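PDB 6SDU: type III effector NopAA from Sinorhizobium fredii USDA 257, which hydrolyses xyloglucan as a secreted effector of a plant symbiont, its enzymatic domain belonging to the family 12 glycosyl hydrolases. Local coordinates for residues 70-81 with 208-219; 146-154 with 161-169. All coordinates share one frame; numbering follows the deposited sequence.

Contact 1. Residues 70-81 with 208-219; sequences IKSYPHVAFNIG and EVGSVQYGVEIT
Glu217 meets two side chains of residues 70-81 at once. Its CG lies 3.5 Å from CD1 of the Tyr73 ring, whose plane stands 74° from the carboxylate, and Ile70 CD1 packs against the carboxylate end, 3.9 Å from Glu217 OE2. That oxygen is hydrogen-bonded to the bound glucose, and Ile70 also lines the sugar pocket. Tyr73 CG is anti to the backbone N (chi1 -176°), which lays the ring across the backbone at 215-216 and lets OH hydrogen-bond to Ala107 O of strand 103-112.

His75 CB sits over one face of the Tyr73 ring, near its rim, while His75 ND1 donates a nearly straight bond, 2.9 Å long, to Tyr73 O, fixing the imidazole's rotation. Gln213 OE1 lies at the edge of the Tyr73 ring, 3.7 Å from Tyr73 CE2. Gly215 opposes His75 in a tight non-hydrogen-bonded pair, its CA 3.2 Å from Pro74 O in a CA-H...O contact.

Paired backbone bonds join Val76 to Tyr214 and Phe78 to Val212; Gly210 and Ser211 form a classic beta bulge opposite Trp111 of the neighbouring strand 103-112. At the other end Lys71 NZ reaches Thr219 O at 2.7 Å and also binds Thr67 O and Gly69 O. The setting of Glu217 is consistent with a carboxylate steadied from its apolar sides while OE2 bonds to the sugar.

Contact 2. Residues 146-154 with 161-169; sequences GAAIPVYSN and TWNVFEGEG
Phe165 receives residues 148-150 on its ring. Pro150 CB sits over one face in a CH-pi contact, 4.3 Å from the Phe165 ring centroid and 24° off the ring normal, and Pro150 CG continues toward the rim at Phe165 CE2. Ala148 closes on the same side of the ring's outline: its CB is 3.9 Å from Phe165 CD2, while its carbonyl oxygen lies at the ring edge, near the plane. With CG anti to the carbonyl carbon (chi1 -61°), the phenyl group swings back under the proline although its CB leaves the backbone away from this segment. Pro137, a residue of the glucose pocket, also touches Phe165.

Next along the chain, Val151 straddles two residues. Its CG2 packs on Val164 CG1, and its CG1 meets Glu166 CB, the two side chains crossing at about a right angle. Tyr152 sets CB against Val164 CB, and its ring makes an edge-to-face contact with Trp197 of helix 191-200.

Backbone polar groups frame this centre. Val164 O takes a bond of 2.8 Å from Val151 N and a weak one from Tyr152 N; Val164 N returns a nearly straight bond to Tyr152 O. A water bridges Ile149 O and Glu166 N where direct pairing has ended. Toward the other end, Asn163 OD1 accepts from Asn154 N at 3.0 Å, the donor nearly along the C=O axis, and Asn163 ND2 binds Ser129 O, so both ends of the amide are held. Thr161 CG2 packs on Asn154 CA.

Val151 and Tyr152 both facing Val164 make a classic beta bulge, here at the margin of the larger sheet of the family 12 beta-sandwich.

After five earlier strands, the chain reaches strand 72-83, which pairs with strand 34-40 on one edge and receives strand 208-218 on the other; contact 1 therefore closes a loop of 126 residues. Within that loop the chain builds strands 103-112 and 117-125, then makes the short return of contact 2, with six residues between its segments, before helix 191-200. Contact 2 thus lies wholly inside contact 1 along the chain, and the two do not cross. Both reach the same sheet, contact 1 through its middle and contact 2 toward the 155-157 margin. Their centres are about 20 Å apart and their nearest atoms about 8 Å, without touching.

Contact 1. Residues 70-81 with 208-219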
loop_
_atom_site.group_PDB
_atom_site.type_symbol
_atom_site.label_atom_id
_atom_site.label_comp_id
_atom_site.label_asym_id
_atom_site.label_seq_id
_atom_site.Cartn_x
_atom_site.Cartn_y
_atom_site.Cartn_z
ATOM N N ILE A 70 -0.800 -6.829 -11.637
ATOM C CA ILE A 70 -1.524 -5.737 -10.989
ATOM C C ILE A 70 -2.071 -4.781 -12.044
ATOM O O ILE A 70 -1.341 -4.345 -12.944
ATOM C CB ILE A 70 -0.595 -5.026 -9.989
ATOM C CG1 ILE A 70 -0.313 -5.962 -8.827
ATOM C CG2 ILE A 70 -1.200 -3.755 -9.418
ATOM C CD1 ILE A 70 0.751 -5.455 -7.996
ATOM N N LYS A 71 -3.368 -4.461 -11.953
ATOM C CA LYS A 71 -3.995 -3.564 -12.921
ATOM C C LYS A 71 -4.087 -2.131 -12.433
ATOM O O LYS A 71 -4.054 -1.211 -13.255
ATOM C CB LYS A 71 -5.423 -4.020 -13.291
ATOM C CG LYS A 71 -5.590 -5.502 -13.550
ATOM C CD LYS A 71 -4.697 -5.953 -14.675
ATOM C CE LYS A 71 -5.051 -7.373 -15.074
ATOM N NZ LYS A 71 -4.987 -8.368 -13.945
ATOM N N SER A 72 -4.204 -1.913 -11.122
ATOM C CA SER A 72 -4.505 -0.586 -10.630
ATOM C C SER A 72 -4.031 -0.432 -9.192
ATOM O O SER A 72 -3.835 -1.413 -8.465
ATOM C CB SER A 72 -6.008 -0.333 -10.734
ATOM O OG SER A 72 -6.706 -1.201 -9.845
ATOM N N TYR A 73 -3.820 0.818 -8.796
ATOM C CA TYR A 73 -3.540 1.169 -7.404
ATOM C C TYR A 73 -4.251 2.471 -7.078
ATOM O O TYR A 73 -3.618 3.532 -6.981
ATOM C CB TYR A 73 -2.035 1.279 -7.139
ATOM C CG TYR A 73 -1.654 1.547 -5.669
ATOM C CD1 TYR A 73 -2.108 0.724 -4.636
ATOM C CD2 TYR A 73 -0.822 2.617 -5.327
ATOM C CE1 TYR A 73 -1.752 0.963 -3.301
ATOM C CE2 TYR A 73 -0.457 2.870 -3.996
ATOM C CZ TYR A 73 -0.922 2.047 -2.988
ATOM O OH TYR A 73 -0.568 2.314 -1.668
ATOM N N PRO A 74 -5.581 2.438 -6.942
ATOM C CA PRO A 74 -6.289 3.612 -6.403
ATOM C C PRO A 74 -5.773 3.928 -5.005
ATOM O O PRO A 74 -5.669 3.040 -4.147
ATOM C CB PRO A 74 -7.754 3.162 -6.355
ATOM C CG PRO A 74 -7.704 1.667 -6.377
ATOM C CD PRO A 74 -6.504 1.327 -7.230
ATOM N N HIS A 75 -5.432 5.189 -4.766
ATOM C CA HIS A 75 -4.819 5.449 -3.472
ATOM C C HIS A 75 -4.970 6.902 -3.086
ATOM O O HIS A 75 -5.215 7.773 -3.919
ATOM C CB HIS A 75 -3.347 5.066 -3.463
ATOM C CG HIS A 75 -2.495 5.950 -4.318
ATOM N ND1 HIS A 75 -2.347 5.747 -5.673
ATOM C CD2 HIS A 75 -1.727 7.021 -4.009
ATOM C CE1 HIS A 75 -1.525 6.657 -6.165
ATOM N NE2 HIS A 75 -1.148 7.451 -5.180
ATOM N N VAL A 76 -4.804 7.131 -1.792
ATOM C CA VAL A 76 -4.692 8.440 -1.178
ATOM C C VAL A 76 -3.213 8.629 -0.849
ATOM O O VAL A 76 -2.505 7.651 -0.594
ATOM C CB VAL A 76 -5.594 8.508 0.072
ATOM C CG1 VAL A 76 -5.194 7.408 1.071
ATOM C CG2 VAL A 76 -5.568 9.897 0.748
ATOM N N ALA A 77 -2.713 9.859 -0.952
ATOM C CA ALA A 77 -1.301 10.136 -0.709
ATOM C C ALA A 77 -1.129 11.382 0.152
ATOM O O ALA A 77 -1.895 12.344 0.038
ATOM C CB ALA A 77 -0.515 10.310 -2.038
ATOM N N PHE A 78 -0.073 11.375 0.976
ATOM C CA PHE A 78 0.263 12.474 1.878
ATOM C C PHE A 78 1.770 12.730 1.846
ATOM O O PHE A 78 2.568 11.835 2.150
ATOM C CB PHE A 78 -0.197 12.139 3.308
ATOM C CG PHE A 78 -0.104 13.303 4.294
ATOM C CD1 PHE A 78 1.041 13.503 5.064
ATOM C CD2 PHE A 78 -1.181 14.168 4.481
ATOM C CE1 PHE A 78 1.115 14.556 5.986
ATOM C CE2 PHE A 78 -1.115 15.218 5.395
ATOM C CZ PHE A 78 0.040 15.412 6.150
ATOM N N ASN A 79 2.159 13.965 1.545
ATOM C CA ASN A 79 3.570 14.319 1.424
ATOM C C ASN A 79 4.209 14.642 2.777
ATOM O O ASN A 79 3.605 15.315 3.620
ATOM C CB ASN A 79 3.726 15.515 0.492
ATOM C CG ASN A 79 4.830 15.317 -0.501
ATOM O OD1 ASN A 79 6.011 15.357 -0.143
ATOM N ND2 ASN A 79 4.463 15.099 -1.767
ATOM N N ILE A 80 5.429 14.126 2.987
ATOM C CA ILE A 80 6.223 14.396 4.195
ATOM C C ILE A 80 7.379 15.357 3.897
ATOM O O ILE A 80 7.408 16.481 4.398
ATOM C CB ILE A 80 6.743 13.083 4.826
ATOM C CG1 ILE A 80 5.611 12.063 4.993
ATOM C CG2 ILE A 80 7.441 13.357 6.179
ATOM C CD1 ILE A 80 4.525 12.495 5.928
ATOM N N GLY A 81 8.317 14.940 3.051
ATOM C CA GLY A 81 9.461 15.755 2.677
ATOM C C GLY A 81 10.416 16.121 3.803
ATOM O O GLY A 81 10.839 17.278 3.908
ATOM N N GLU A 208 15.348 10.605 3.196
ATOM C CA GLU A 208 14.374 11.693 3.207
ATOM C C GLU A 208 13.018 11.113 2.806
ATOM O O GLU A 208 12.826 10.703 1.659
ATOM C CB GLU A 208 14.751 12.850 2.283
ATOM C CG GLU A 208 13.809 14.019 2.570
ATOM C CD GLU A 208 14.125 15.304 1.847
ATOM O OE1 GLU A 208 15.121 15.956 2.225
ATOM O OE2 GLU A 208 13.344 15.689 0.940
ATOM N N VAL A 209 12.101 11.050 3.767
ATOM C CA VAL A 209 10.759 10.509 3.564
ATOM C C VAL A 209 9.969 11.435 2.645
ATOM O O VAL A 209 9.742 12.609 2.961
ATOM C CB VAL A 209 10.062 10.311 4.919
ATOM C CG1 VAL A 209 8.646 9.704 4.778
ATOM C CG2 VAL A 209 10.947 9.456 5.812
ATOM N N GLY A 210 9.517 10.898 1.515
ATOM C CA GLY A 210 8.807 11.643 0.494
ATOM C C GLY A 210 7.303 11.553 0.635
ATOM O O GLY A 210 6.646 12.540 0.966
ATOM N N SER A 211 6.730 10.393 0.320
ATOM C CA SER A 211 5.282 10.243 0.305
ATOM C C SER A 211 4.818 9.042 1.127
ATOM O O SER A 211 5.428 7.970 1.076
ATOM C CB SER A 211 4.808 10.091 -1.141
ATOM O OG SER A 211 3.423 10.329 -1.233
ATOM N N VAL A 212 3.711 9.209 1.848
ATOM C CA VAL A 212 3.020 8.107 2.507
ATOM C C VAL A 212 1.725 7.876 1.735
ATOM O O VAL A 212 0.883 8.776 1.652
ATOM C CB VAL A 212 2.727 8.389 3.991
ATOM C CG1 VAL A 212 1.762 7.329 4.542
ATOM C CG2 VAL A 212 3.992 8.368 4.798
ATOM N N GLN A 213 1.572 6.696 1.137
ATOM C CA GLN A 213 0.381 6.370 0.350
ATOM C C GLN A 213 -0.401 5.206 0.960
ATOM O O GLN A 213 0.159 4.372 1.681
ATOM C CB GLN A 213 0.755 6.032 -1.097
ATOM C CG GLN A 213 1.508 7.130 -1.788
ATOM C CD GLN A 213 2.036 6.752 -3.167
ATOM O OE1 GLN A 213 2.062 5.579 -3.562
ATOM N NE2 GLN A 213 2.486 7.756 -3.896
ATOM N N TYR A 214 -1.707 5.155 0.672
ATOM C CA TYR A 214 -2.540 4.035 1.097
ATOM C C TYR A 214 -3.637 3.756 0.070
ATOM O O TYR A 214 -4.329 4.679 -0.367
ATOM C CB TYR A 214 -3.169 4.291 2.475
ATOM C CG TYR A 214 -3.690 3.030 3.134
ATOM C CD1 TYR A 214 -2.818 2.028 3.557
ATOM C CD2 TYR A 214 -5.061 2.834 3.333
ATOM C CE1 TYR A 214 -3.301 0.862 4.181
ATOM C CE2 TYR A 214 -5.556 1.676 3.951
ATOM C CZ TYR A 214 -4.674 0.691 4.363
ATOM O OH TYR A 214 -5.168 -0.462 4.967
ATOM N N GLY A 215 -3.817 2.484 -0.268
ATOM C CA GLY A 215 -4.826 2.112 -1.247
ATOM C C GLY A 215 -4.865 0.615 -1.430
ATOM O O GLY A 215 -4.533 -0.129 -0.505
ATOM N N VAL A 216 -5.326 0.167 -2.605
ATOM C CA VAL A 216 -5.405 -1.260 -2.910
ATOM C C VAL A 216 -4.793 -1.542 -4.286
ATOM O O VAL A 216 -5.156 -0.907 -5.289
ATOM C CB VAL A 216 -6.864 -1.781 -2.794
ATOM C CG1 VAL A 216 -7.810 -1.025 -3.683
ATOM C CG2 VAL A 216 -6.956 -3.286 -3.036
ATOM N N GLU A 217 -3.858 -2.500 -4.338
ATOM C CA GLU A 217 -3.315 -2.985 -5.606
ATOM C C GLU A 217 -4.225 -4.113 -6.072
ATOM O O GLU A 217 -4.232 -5.186 -5.457
ATOM C CB GLU A 217 -1.895 -3.514 -5.427
ATOM C CG GLU A 217 -0.846 -2.475 -5.001
ATOM C CD GLU A 217 0.552 -3.067 -4.887
ATOM O OE1 GLU A 217 0.732 -4.087 -4.153
ATOM O OE2 GLU A 217 1.467 -2.514 -5.534
ATOM N N ILE A 218 -4.982 -3.898 -7.151
ATOM C CA ILE A 218 -5.966 -4.881 -7.601
ATOM C C ILE A 218 -5.388 -5.697 -8.746
ATOM O O ILE A 218 -5.050 -5.166 -9.810
ATOM C CB ILE A 218 -7.281 -4.213 -8.014
ATOM C CG1 ILE A 218 -7.811 -3.379 -6.863
ATOM C CG2 ILE A 218 -8.323 -5.280 -8.443
ATOM C CD1 ILE A 218 -8.976 -2.552 -7.230
ATOM N N THR A 219 -5.303 -7.004 -8.538
ATOM C CA THR A 219 -4.948 -7.887 -9.631
ATOM C C THR A 219 -6.200 -8.428 -10.313
ATOM O O THR A 219 -6.264 -8.470 -11.545
ATOM C CB THR A 219 -4.013 -9.002 -9.129
ATOM O OG1 THR A 219 -2.732 -8.423 -8.816
ATOM C CG2 THR A 219 -3.812 -10.091 -10.195
#

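Contact 2. Residues 146-154 with 161-169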
loop_
_atom_site.group_PDB
_atom_site.type_symbol
_atom_site.label_atom_id
_atom_site.label_comp_id
_atom_site.label_asym_id
_atom_site.label_seq_id
_atom_site.Cartn_x
_atom_site.Cartn_y
_atom_site.Cartn_z
ATOM N N GLY A 146 6.321 -21.741 -5.532
ATOM C CA GLY A 146 6.081 -20.404 -6.015
ATOM C C GLY A 146 5.822 -19.348 -4.967
ATOM O O GLY A 146 5.657 -18.182 -5.336
ATOM N N ALA A 147 5.953 -19.670 -3.685
ATOM C CA ALA A 147 5.766 -18.660 -2.653
ATOM C C ALA A 147 7.016 -17.788 -2.569
ATOM O O ALA A 147 8.132 -18.287 -2.684
ATOM C CB ALA A 147 5.526 -19.328 -1.290
ATOM N N ALA A 148 6.828 -16.477 -2.395
ATOM C CA ALA A 148 7.977 -15.598 -2.182
ATOM C C ALA A 148 8.652 -15.995 -0.876
ATOM O O ALA A 148 7.985 -16.425 0.066
ATOM C CB ALA A 148 7.552 -14.129 -2.129
ATOM N N ILE A 149 9.977 -15.900 -0.833
ATOM C CA ILE A 149 10.747 -16.298 0.351
ATOM C C ILE A 149 10.986 -15.077 1.221
ATOM O O ILE A 149 11.675 -14.137 0.792
ATOM C CB ILE A 149 12.082 -16.950 -0.023
ATOM C CG1 ILE A 149 11.847 -18.203 -0.877
ATOM C CG2 ILE A 149 12.874 -17.265 1.278
ATOM C CD1 ILE A 149 13.104 -18.726 -1.557
ATOM N N PRO A 150 10.493 -15.067 2.465
ATOM C CA PRO A 150 10.741 -13.932 3.366
ATOM C C PRO A 150 12.213 -13.835 3.736
ATOM O O PRO A 150 12.910 -14.843 3.876
ATOM C CB PRO A 150 9.912 -14.268 4.618
ATOM C CG PRO A 150 9.078 -15.453 4.277
ATOM C CD PRO A 150 9.660 -16.123 3.069
ATOM N N VAL A 151 12.679 -12.602 3.895
ATOM C CA VAL A 151 14.038 -12.379 4.381
ATOM C C VAL A 151 14.082 -12.324 5.911
ATOM O O VAL A 151 15.121 -12.618 6.503
ATOM C CB VAL A 151 14.650 -11.118 3.744
ATOM C CG1 VAL A 151 14.755 -11.316 2.233
ATOM C CG2 VAL A 151 13.826 -9.890 4.069
ATOM N N TYR A 152 12.986 -11.921 6.561
ATOM C CA TYR A 152 12.837 -11.954 8.013
ATOM C C TYR A 152 11.414 -12.379 8.317
ATOM O O TYR A 152 10.484 -11.995 7.600
ATOM C CB TYR A 152 13.105 -10.593 8.679
ATOM C CG TYR A 152 14.478 -9.995 8.423
ATOM C CD1 TYR A 152 15.551 -10.267 9.273
ATOM C CD2 TYR A 152 14.702 -9.150 7.337
ATOM C CE1 TYR A 152 16.807 -9.716 9.042
ATOM C CE2 TYR A 152 15.953 -8.604 7.092
ATOM C CZ TYR A 152 16.999 -8.887 7.951
ATOM O OH TYR A 152 18.250 -8.342 7.731
ATOM N N SER A 153 11.245 -13.171 9.373
ATOM C CA SER A 153 9.949 -13.697 9.770
ATOM C C SER A 153 9.567 -13.214 11.166
ATOM O O SER A 153 10.429 -13.017 12.030
ATOM C CB SER A 153 9.941 -15.226 9.740
ATOM O OG SER A 153 9.859 -15.718 8.414
ATOM N N ASN A 154 8.257 -13.003 11.354
ATOM C CA ASN A 154 7.632 -12.646 12.641
ATOM C C ASN A 154 8.326 -11.468 13.319
ATOM O O ASN A 154 8.569 -11.456 14.526
ATOM C CB ASN A 154 7.563 -13.859 13.568
ATOM C CG ASN A 154 6.828 -15.017 12.930
ATOM O OD1 ASN A 154 5.652 -14.895 12.567
ATOM N ND2 ASN A 154 7.518 -16.137 12.760
ATOM N N THR A 161 3.095 -7.467 14.125
ATOM C CA THR A 161 4.043 -8.491 13.703
ATOM C C THR A 161 3.941 -8.678 12.198
ATOM O O THR A 161 2.834 -8.743 11.651
ATOM C CB THR A 161 3.789 -9.808 14.431
ATOM O OG1 THR A 161 3.919 -9.589 15.843
ATOM C CG2 THR A 161 4.788 -10.872 13.983
ATOM N N TRP A 162 5.089 -8.759 11.533
ATOM C CA TRP A 162 5.130 -8.765 10.083
ATOM C C TRP A 162 6.105 -9.813 9.588
ATOM O O TRP A 162 7.016 -10.227 10.306
ATOM C CB TRP A 162 5.565 -7.407 9.512
ATOM C CG TRP A 162 4.937 -6.178 10.096
ATOM C CD1 TRP A 162 5.325 -5.526 11.215
ATOM C CD2 TRP A 162 3.855 -5.406 9.542
ATOM N NE1 TRP A 162 4.547 -4.409 11.417
ATOM C CE2 TRP A 162 3.633 -4.316 10.407
ATOM C CE3 TRP A 162 3.044 -5.541 8.412
ATOM C CZ2 TRP A 162 2.642 -3.365 10.176
ATOM C CZ3 TRP A 162 2.051 -4.590 8.184
ATOM C CH2 TRP A 162 1.860 -3.524 9.063
ATOM N N ASN A 163 5.905 -10.220 8.335
ATOM C CA ASN A 163 6.889 -10.950 7.541
ATOM C C ASN A 163 7.458 -9.985 6.504
ATOM O O ASN A 163 6.698 -9.219 5.894
ATOM C CB ASN A 163 6.265 -12.161 6.851
ATOM C CG ASN A 163 6.034 -13.316 7.799
ATOM O OD1 ASN A 163 6.695 -13.415 8.836
ATOM N ND2 ASN A 163 5.091 -14.201 7.450
ATOM N N VAL A 164 8.793 -9.971 6.362
ATOM C CA VAL A 164 9.511 -8.996 5.546
ATOM C C VAL A 164 10.034 -9.653 4.275
ATOM O O VAL A 164 10.632 -10.737 4.321
ATOM C CB VAL A 164 10.651 -8.348 6.349
ATOM C CG1 VAL A 164 11.352 -7.249 5.527
ATOM C CG2 VAL A 164 10.073 -7.767 7.618
ATOM N N PHE A 165 9.827 -8.975 3.140
ATOM C CA PHE A 165 10.238 -9.459 1.834
ATOM C C PHE A 165 11.086 -8.404 1.135
ATOM O O PHE A 165 10.913 -7.200 1.364
ATOM C CB PHE A 165 9.028 -9.802 0.981
ATOM C CG PHE A 165 8.185 -10.873 1.552
ATOM C CD1 PHE A 165 7.246 -10.586 2.527
ATOM C CD2 PHE A 165 8.332 -12.189 1.111
ATOM C CE1 PHE A 165 6.465 -11.601 3.069
ATOM C CE2 PHE A 165 7.553 -13.205 1.637
ATOM C CZ PHE A 165 6.614 -12.915 2.613
ATOM N N GLU A 166 12.003 -8.865 0.273
ATOM C CA GLU A 166 12.908 -7.971 -0.435
ATOM C C GLU A 166 12.936 -8.260 -1.931
ATOM O O GLU A 166 13.106 -9.410 -2.345
ATOM C CB GLU A 166 14.332 -8.066 0.107
ATOM C CG GLU A 166 15.292 -7.071 -0.562
ATOM C CD GLU A 166 16.768 -7.335 -0.235
ATOM O OE1 GLU A 166 17.627 -6.572 -0.727
ATOM O OE2 GLU A 166 17.062 -8.304 0.501
ATOM N N GLY A 167 12.830 -7.199 -2.726
ATOM C CA GLY A 167 12.832 -7.306 -4.162
ATOM C C GLY A 167 13.238 -5.996 -4.806
ATOM O O GLY A 167 13.668 -5.056 -4.138
ATOM N N GLU A 168 13.149 -5.983 -6.129
ATOM C CA GLU A 168 13.501 -4.860 -6.976
ATOM C C GLU A 168 12.374 -4.559 -7.958
ATOM O O GLU A 168 11.802 -5.483 -8.527
ATOM C CB GLU A 168 14.770 -5.198 -7.769
ATOM C CG GLU A 168 15.423 -4.026 -8.369
ATOM C CD GLU A 168 16.858 -4.336 -8.722
ATOM O OE1 GLU A 168 17.590 -4.814 -7.817
ATOM O OE2 GLU A 168 17.230 -4.111 -9.900
ATOM N N GLY A 169 12.115 -3.271 -8.218
ATOM C CA GLY A 169 11.179 -2.889 -9.258
ATOM C C GLY A 169 11.850 -2.851 -10.634
ATOM O O GLY A 169 13.071 -2.969 -10.760
HETATM O O HOH W 1 11.472 -11.703 -0.174
#